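Local coordinates for foldase protein PrsA (Streptococcus pneumoniae, PDB 5TVL) that probably helps secreted proteins fold after they cross the membrane, as a lipoprotein with peptidyl-prolyl cis-trans isomerase activity, at residues 124-130 with 206-210; 133-137 with 192-196. All blocks are in the same frame, centred on the assembly; numbering follows the deposited sequence.

Contact 1 of 2, residues 124-130 with 206-210; sequences IIRLNNE and SQYYI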
ATOM      1  N   ILE A 124      17.221  18.278   3.565  1.00 62.53           N
ATOM      2  CA  ILE A 124      15.822  18.643   3.313  1.00 63.01           C
ATOM      3  C   ILE A 124      15.339  19.685   4.318  1.00 62.83           C
ATOM      4  O   ILE A 124      15.865  19.774   5.427  1.00 67.58           O
ATOM      5  CB  ILE A 124      14.872  17.414   3.310  1.00 67.06           C
ATOM      6  CG1 ILE A 124      14.899  16.653   4.645  1.00 74.34           C
ATOM      7  CG2 ILE A 124      15.232  16.468   2.170  1.00 68.41           C
ATOM      8  CD1 ILE A 124      13.819  15.594   4.758  1.00 78.06           C
ATOM      9  N   ILE A 125      14.348  20.475   3.906  1.00 64.90           N
ATOM     10  CA  ILE A 125      13.691  21.466   4.770  1.00 67.15           C
ATOM     11  C   ILE A 125      12.171  21.349   4.584  1.00 67.70           C
ATOM     12  O   ILE A 125      11.627  21.843   3.593  1.00 67.26           O
ATOM     13  CB  ILE A 125      14.156  22.917   4.457  1.00 65.61           C
ATOM     14  CG1 ILE A 125      15.686  23.013   4.478  1.00 68.09           C
ATOM     15  CG2 ILE A 125      13.553  23.908   5.453  1.00 65.49           C
ATOM     16  CD1 ILE A 125      16.236  24.379   4.124  1.00 71.39           C
ATOM     17  N   ARG A 126      11.498  20.692   5.530  1.00 68.42           N
ATOM     18  CA  ARG A 126      10.032  20.581   5.517  1.00 64.36           C
ATOM     19  C   ARG A 126       9.393  21.841   6.118  1.00 62.19           C
ATOM     20  O   ARG A 126       9.892  22.384   7.106  1.00 61.04           O
ATOM     21  CB  ARG A 126       9.574  19.338   6.282  1.00 67.60           C
ATOM     22  CG  ARG A 126       8.124  18.954   6.025  1.00 72.95           C
ATOM     23  CD  ARG A 126       7.764  17.642   6.706  1.00 74.31           C
ATOM     24  NE  ARG A 126       7.730  17.761   8.163  1.00 72.70           N
ATOM     25  CZ  ARG A 126       7.458  16.765   9.007  1.00 76.70           C
ATOM     26  NH1 ARG A 126       7.187  15.538   8.559  1.00 80.34           N
ATOM     27  NH2 ARG A 126       7.459  16.995  10.318  1.00 83.47           N
ATOM     28  N   LEU A 127       8.291  22.292   5.518  1.00 60.62           N
ATOM     29  CA  LEU A 127       7.606  23.529   5.911  1.00 61.94           C
ATOM     30  C   LEU A 127       6.085  23.346   5.899  1.00 63.61           C
ATOM     31  O   LEU A 127       5.552  22.553   5.118  1.00 58.61           O
ATOM     32  CB  LEU A 127       8.000  24.659   4.959  1.00 63.78           C
ATOM     33  CG  LEU A 127       9.421  25.217   5.150  1.00 67.07           C
ATOM     34  CD1 LEU A 127      10.184  25.279   3.833  1.00 67.14           C
ATOM     35  CD2 LEU A 127       9.396  26.575   5.839  1.00 72.00           C
ATOM     36  N   ASN A 128       5.398  24.088   6.769  1.00 67.54           N
ATOM     37  CA  ASN A 128       3.937  24.029   6.880  1.00 69.36           C
ATOM     38  C   ASN A 128       3.251  24.992   5.918  1.00 70.28           C
ATOM     39  O   ASN A 128       2.271  24.626   5.281  1.00 75.02           O
ATOM     40  CB  ASN A 128       3.488  24.320   8.318  1.00 75.49           C
ATOM     41  CG  ASN A 128       3.927  23.241   9.292  1.00 77.75           C
ATOM     42  OD1 ASN A 128       4.984  22.633   9.123  1.00 79.74           O
ATOM     43  ND2 ASN A 128       3.113  22.991  10.313  1.00 82.46           N
ATOM     44  N   ASN A 129       3.768  26.215   5.822  1.00 72.51           N
ATOM     45  CA  ASN A 129       3.197  27.257   4.965  1.00 76.69           C
ATOM     46  C   ASN A 129       3.842  27.212   3.578  1.00 74.72           C
ATOM     47  O   ASN A 129       5.034  26.920   3.459  1.00 72.54           O
ATOM     48  CB  ASN A 129       3.424  28.631   5.614  1.00 84.36           C
ATOM     49  CG  ASN A 129       2.497  29.712   5.072  1.00 90.96           C
ATOM     50  OD1 ASN A 129       2.049  29.662   3.925  1.00 97.93           O
ATOM     51  ND2 ASN A 129       2.214  30.709   5.904  1.00 91.77           N
ATOM     52  N   GLU A 130       3.056  27.506   2.540  1.00 76.87           N
ATOM     53  CA  GLU A 130       3.586  27.617   1.175  1.00 79.19           C
ATOM     54  C   GLU A 130       4.357  28.921   0.966  1.00 88.68           C
ATOM     55  O   GLU A 130       5.427  28.909   0.353  1.00100.89           O
ATOM     56  CB  GLU A 130       2.480  27.508   0.120  1.00 78.01           C
ATOM     57  CG  GLU A 130       3.010  27.622  -1.309  1.00 80.13           C
ATOM     58  CD  GLU A 130       2.127  26.951  -2.338  1.00 82.45           C
ATOM     59  OE1 GLU A 130       0.907  27.211  -2.332  1.00 89.14           O
ATOM     60  OE2 GLU A 130       2.658  26.172  -3.160  1.00 78.80           O
ATOM     61  N   SER A 206      -0.973  19.415   4.322  1.00 45.48           N
ATOM     62  CA  SER A 206      -0.055  19.641   3.205  1.00 45.67           C
ATOM     63  C   SER A 206       1.311  20.142   3.681  1.00 46.45           C
ATOM     64  O   SER A 206       1.393  21.108   4.442  1.00 50.17           O
ATOM     65  CB  SER A 206      -0.654  20.612   2.179  1.00 44.88           C
ATOM     66  OG  SER A 206      -0.829  21.904   2.728  1.00 45.39           O
ATOM     67  N   GLN A 207       2.369  19.457   3.242  1.00 48.16           N
ATOM     68  CA  GLN A 207       3.750  19.792   3.602  1.00 46.15           C
ATOM     69  C   GLN A 207       4.492  20.278   2.363  1.00 40.01           C
ATOM     70  O   GLN A 207       4.140  19.929   1.237  1.00 37.05           O
ATOM     71  CB  GLN A 207       4.474  18.579   4.203  1.00 49.67           C
ATOM     72  CG  GLN A 207       3.853  17.990   5.470  1.00 57.53           C
ATOM     73  CD  GLN A 207       4.081  18.835   6.721  1.00 61.53           C
ATOM     74  OE1 GLN A 207       3.681  19.998   6.786  1.00 62.55           O
ATOM     75  NE2 GLN A 207       4.706  18.238   7.734  1.00 68.88           N
ATOM     76  N   TYR A 208       5.514  21.099   2.588  1.00 38.57           N
ATOM     77  CA  TYR A 208       6.301  21.698   1.513  1.00 38.21           C
ATOM     78  C   TYR A 208       7.780  21.465   1.804  1.00 39.43           C
ATOM     79  O   TYR A 208       8.238  21.712   2.919  1.00 37.95           O
ATOM     80  CB  TYR A 208       5.984  23.194   1.387  1.00 38.47           C
ATOM     81  CG  TYR A 208       4.505  23.455   1.186  1.00 37.58           C
ATOM     82  CD1 TYR A 208       3.642  23.569   2.277  1.00 36.46           C
ATOM     83  CD2 TYR A 208       3.961  23.548  -0.096  1.00 38.11           C
ATOM     84  CE1 TYR A 208       2.285  23.785   2.098  1.00 37.19           C
ATOM     85  CE2 TYR A 208       2.603  23.766  -0.283  1.00 38.61           C
ATOM     86  CZ  TYR A 208       1.772  23.880   0.818  1.00 38.66           C
ATOM     87  OH  TYR A 208       0.426  24.095   0.648  1.00 39.50           O
ATOM     88  N   TYR A 209       8.512  20.981   0.799  1.00 39.19           N
ATOM     89  CA  TYR A 209       9.905  20.564   0.962  1.00 38.63           C
ATOM     90  C   TYR A 209      10.832  21.342   0.033  1.00 39.77           C
ATOM     91  O   TYR A 209      10.440  21.724  -1.072  1.00 40.77           O
ATOM     92  CB  TYR A 209      10.049  19.070   0.674  1.00 38.23           C
ATOM     93  CG  TYR A 209       9.241  18.166   1.573  1.00 38.72           C
ATOM     94  CD1 TYR A 209       7.899  17.908   1.308  1.00 39.12           C
ATOM     95  CD2 TYR A 209       9.825  17.542   2.675  1.00 41.71           C
ATOM     96  CE1 TYR A 209       7.154  17.066   2.120  1.00 41.10           C
ATOM     97  CE2 TYR A 209       9.088  16.697   3.494  1.00 44.32           C
ATOM     98  CZ  TYR A 209       7.753  16.464   3.211  1.00 43.27           C
ATOM     99  OH  TYR A 209       7.008  15.633   4.013  1.00 50.30           O
ATOM    100  N   ILE A 210      12.056  21.581   0.501  1.00 41.05           N
ATOM    101  CA  ILE A 210      13.144  22.114  -0.322  1.00 41.08           C
ATOM    102  C   ILE A 210      14.315  21.157  -0.122  1.00 41.21           C
ATOM    103  O   ILE A 210      14.692  20.884   1.017  1.00 41.25           O
ATOM    104  CB  ILE A 210      13.542  23.553   0.086  1.00 43.79           C
ATOM    105  CG1 ILE A 210      12.330  24.495   0.004  1.00 46.69           C
ATOM    106  CG2 ILE A 210      14.654  24.078  -0.815  1.00 43.86           C
ATOM    107  CD1 ILE A 210      12.530  25.832   0.691  1.00 51.87           C
TER
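Residues 124-127 and 207-210 pair as antiparallel neighbours in the middle of the four-stranded sheet of the PpiC-type domain. The short strand segments run at 157° to each other. Leu127 and Tyr208 form a hydrogen-bonded pair. Leu127 N donates to Tyr208 O at 2.7 Å, and Tyr208 N returns a bond to Leu127 O at 2.9 Å. The strand order 166-169, 120-127, 207-216, 196-198 is that of a parvulin-type isomerase, in which the first and last strands of the fold lie side by side at the centre.

Ile125, Leu127, Tyr208 and Ile210 share one face of the sheet. Here Leu127 CD1 meets Ile210 CD1 at 4.0 Å, under helices 130-139 and 147-154. The Tyr208 ring reaches toward residues 128-130, where the chain turns into helix 130-139. CB of Glu130 sits over one ring face, 4.0 Å from the ring centroid, in a CH-pi contact. Leu127 O and Asn128 O lie at the ring edge.

Arg126 and Tyr209 occupy the other face and run side by side in the same direction. CG of Arg126 is 3.5 Å from CE2 of Tyr209. With CG opposite the backbone N (chi1 -165°) the arginine chain runs out along the Tyr209 ring, and a bend at chi3 turns its end beside the Gln207 amide. Gln207 NE2 lies over the rim of one guanidinium face, 3.1 Å from Arg126 NE, with the two planes 40° apart; both nitrogens are donors, so they do not bond each other. Arg126 NH2 instead bonds Tyr204 OH of the second subunit.

Contact 2 of 2, residues 133-137 with 192-196; sequences AKEVL and VSDVI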
ATOM      1  N   ALA A 133       7.725  28.740   2.487  1.00 68.22           N
ATOM      2  CA  ALA A 133       8.593  27.903   1.646  1.00 61.25           C
ATOM      3  C   ALA A 133       9.145  28.657   0.434  1.00 60.44           C
ATOM      4  O   ALA A 133      10.290  28.430   0.040  1.00 64.79           O
ATOM      5  CB  ALA A 133       7.859  26.650   1.194  1.00 62.63           C
ATOM      6  N   LYS A 134       8.333  29.536  -0.155  1.00 59.26           N
ATOM      7  CA  LYS A 134       8.793  30.435  -1.225  1.00 60.35           C
ATOM      8  C   LYS A 134       9.839  31.445  -0.732  1.00 64.00           C
ATOM      9  O   LYS A 134      10.751  31.813  -1.480  1.00 65.71           O
ATOM     10  CB  LYS A 134       7.609  31.177  -1.858  1.00 64.61           C
ATOM     11  CG  LYS A 134       6.675  30.279  -2.658  1.00 68.45           C
ATOM     12  CD  LYS A 134       5.667  31.085  -3.468  1.00 74.09           C
ATOM     13  CE  LYS A 134       4.949  30.219  -4.494  1.00 79.68           C
ATOM     14  NZ  LYS A 134       4.190  31.032  -5.486  1.00 84.92           N
ATOM     15  N   GLU A 135       9.695  31.882   0.521  1.00 67.66           N
ATOM     16  CA  GLU A 135      10.641  32.798   1.171  1.00 73.27           C
ATOM     17  C   GLU A 135      12.009  32.144   1.387  1.00 71.77           C
ATOM     18  O   GLU A 135      13.038  32.716   1.022  1.00 77.33           O
ATOM     19  CB  GLU A 135      10.072  33.280   2.514  1.00 81.54           C
ATOM     20  CG  GLU A 135      10.838  34.421   3.176  1.00 91.45           C
ATOM     21  CD  GLU A 135      10.135  34.984   4.407  1.00 91.99           C
ATOM     22  OE1 GLU A 135       9.277  34.287   4.996  1.00 80.76           O
ATOM     23  OE2 GLU A 135      10.450  36.133   4.791  1.00 92.82           O
ATOM     24  N   VAL A 136      12.004  30.949   1.975  1.00 70.08           N
ATOM     25  CA  VAL A 136      13.236  30.188   2.256  1.00 72.14           C
ATOM     26  C   VAL A 136      13.915  29.658   0.974  1.00 75.55           C
ATOM     27  O   VAL A 136      15.143  29.521   0.939  1.00 79.64           O
ATOM     28  CB  VAL A 136      12.963  29.034   3.265  1.00 68.60           C
ATOM     29  CG1 VAL A 136      14.178  28.123   3.439  1.00 69.14           C
ATOM     30  CG2 VAL A 136      12.542  29.602   4.616  1.00 69.86           C
ATOM     31  N   LEU A 137      13.128  29.369  -0.067  1.00 72.93           N
ATOM     32  CA  LEU A 137      13.667  28.896  -1.353  1.00 70.72           C
ATOM     33  C   LEU A 137      14.613  29.910  -2.009  1.00 77.96           C
ATOM     34  O   LEU A 137      15.714  29.546  -2.434  1.00 73.89           O
ATOM     35  CB  LEU A 137      12.533  28.547  -2.329  1.00 65.18           C
ATOM     36  CG  LEU A 137      12.922  28.130  -3.755  1.00 65.84           C
ATOM     37  CD1 LEU A 137      13.912  26.975  -3.753  1.00 64.32           C
ATOM     38  CD2 LEU A 137      11.688  27.761  -4.564  1.00 70.15           C
ATOM     39  N   VAL A 192      19.910  22.904  -5.746  1.00 52.85           N
ATOM     40  CA  VAL A 192      18.761  23.175  -4.880  1.00 49.61           C
ATOM     41  C   VAL A 192      17.469  23.070  -5.692  1.00 49.55           C
ATOM     42  O   VAL A 192      17.330  23.717  -6.734  1.00 49.23           O
ATOM     43  CB  VAL A 192      18.859  24.578  -4.232  1.00 49.25           C
ATOM     44  CG1 VAL A 192      17.615  24.888  -3.400  1.00 49.80           C
ATOM     45  CG2 VAL A 192      20.115  24.689  -3.373  1.00 49.33           C
ATOM     46  N   SER A 193      16.531  22.256  -5.207  1.00 46.41           N
ATOM     47  CA  SER A 193      15.222  22.108  -5.844  1.00 45.22           C
ATOM     48  C   SER A 193      14.341  23.323  -5.563  1.00 45.37           C
ATOM     49  O   SER A 193      14.614  24.102  -4.643  1.00 45.01           O
ATOM     50  CB  SER A 193      14.514  20.836  -5.345  1.00 43.34           C
ATOM     51  OG  SER A 193      14.036  20.978  -4.012  1.00 39.33           O
ATOM     52  N   ASP A 194      13.285  23.466  -6.361  1.00 43.74           N
ATOM     53  CA  ASP A 194      12.182  24.384  -6.055  1.00 45.86           C
ATOM     54  C   ASP A 194      11.281  23.727  -4.999  1.00 42.28           C
ATOM     55  O   ASP A 194      11.600  22.637  -4.508  1.00 38.39           O
ATOM     56  CB  ASP A 194      11.402  24.718  -7.329  1.00 48.92           C
ATOM     57  CG  ASP A 194      12.248  25.462  -8.350  1.00 59.16           C
ATOM     58  OD1 ASP A 194      12.784  26.538  -8.007  1.00 62.93           O
ATOM     59  OD2 ASP A 194      12.373  24.972  -9.495  1.00 63.28           O
ATOM     60  N   VAL A 195      10.170  24.376  -4.643  1.00 42.82           N
ATOM     61  CA  VAL A 195       9.263  23.834  -3.619  1.00 42.90           C
ATOM     62  C   VAL A 195       8.586  22.555  -4.129  1.00 40.02           C
ATOM     63  O   VAL A 195       7.990  22.546  -5.211  1.00 40.37           O
ATOM     64  CB  VAL A 195       8.190  24.856  -3.148  1.00 42.92           C
ATOM     65  CG1 VAL A 195       7.267  24.227  -2.103  1.00 41.60           C
ATOM     66  CG2 VAL A 195       8.849  26.112  -2.584  1.00 43.92           C
ATOM     67  N   ILE A 196       8.721  21.484  -3.344  1.00 36.94           N
ATOM     68  CA  ILE A 196       8.036  20.214  -3.570  1.00 36.08           C
ATOM     69  C   ILE A 196       6.859  20.204  -2.608  1.00 37.97           C
ATOM     70  O   ILE A 196       6.983  20.691  -1.485  1.00 37.90           O
ATOM     71  CB  ILE A 196       8.963  19.013  -3.277  1.00 34.96           C
ATOM     72  CG1 ILE A 196      10.206  19.061  -4.176  1.00 35.99           C
ATOM     73  CG2 ILE A 196       8.229  17.687  -3.462  1.00 34.31           C
ATOM     74  CD1 ILE A 196      11.444  18.480  -3.533  1.00 35.83           C
TER
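Leu137 and Ala133, one turn apart on helix 130-139, pack against the loop 192-195 that leads into strand 196-198. The contact is small and mainly apolar. No hydrogen bond crosses it.

The apolar part centres on Val195 and Leu137. CG2 of Val195 comes up to the helix between two side chains. It meets CB of Ala133 at 3.9 Å and CD2 of Leu137 at 3.8 Å. The same methyl also lies near Ala133 O, the carbonyl that accepts the helical bond from Leu137 N. CG1 of Val195 is turned toward Ala133 as well. Farther back along the loop, at Val192, Leu137 CD1 touches Val192 CG1 at 4.3 Å.

Leu137 also packs on the loop backbone. A chi1 of 176° swings the branch away from the backbone N and carries both methyls out to the loop. CD1 lies beside the Ser193 carbonyl. CD2 lies 3.7 Å from Val195 N and at a similar distance from Asp194 CA. It also passes OD1 of Asp194 at 3.8 Å. Between them the two methyls touch each residue from Val192 to Val195.

The polar bonds belong to the loop and its surroundings. Ser193 OG donates to Asp194 O at 3.0 Å, across a single peptide step, and is also bonded to Val211 N. Asp194 N bonds Asn67 OD1 of the second subunit, so the loop has a helix of its own domain and another chain as neighbours.

In the PpiC-type domain this contact joins the first helix after strand 120-127 to the approach of edge strand 196-198. Tyr208 and Ile210 of strand 207-216 pack against Ala133 and Val136 of the helix, while Ile196 turns to helix 178-186.

How the contacts relate
Contacts 1 and 2 belong to the same PpiC-type domain, and their centres are about 8 Å apart. The chain order is 124-130, 133-137, 192-196, 206-210, so contact 2 is nested within contact 1. Strand 120-127 runs almost directly into helix 130-139, and strand 196-198 comes shortly before strand 207-216. The two contacts meet directly. Tyr209 N lies 2.8 Å from Ile196 O, a probable hydrogen bond, and Ile210 CD1 packs on Ala133 O at 3.5 Å. Helix 130-139 thus packs on one face of the central strand pair and on the segment leading into edge strand 196-198.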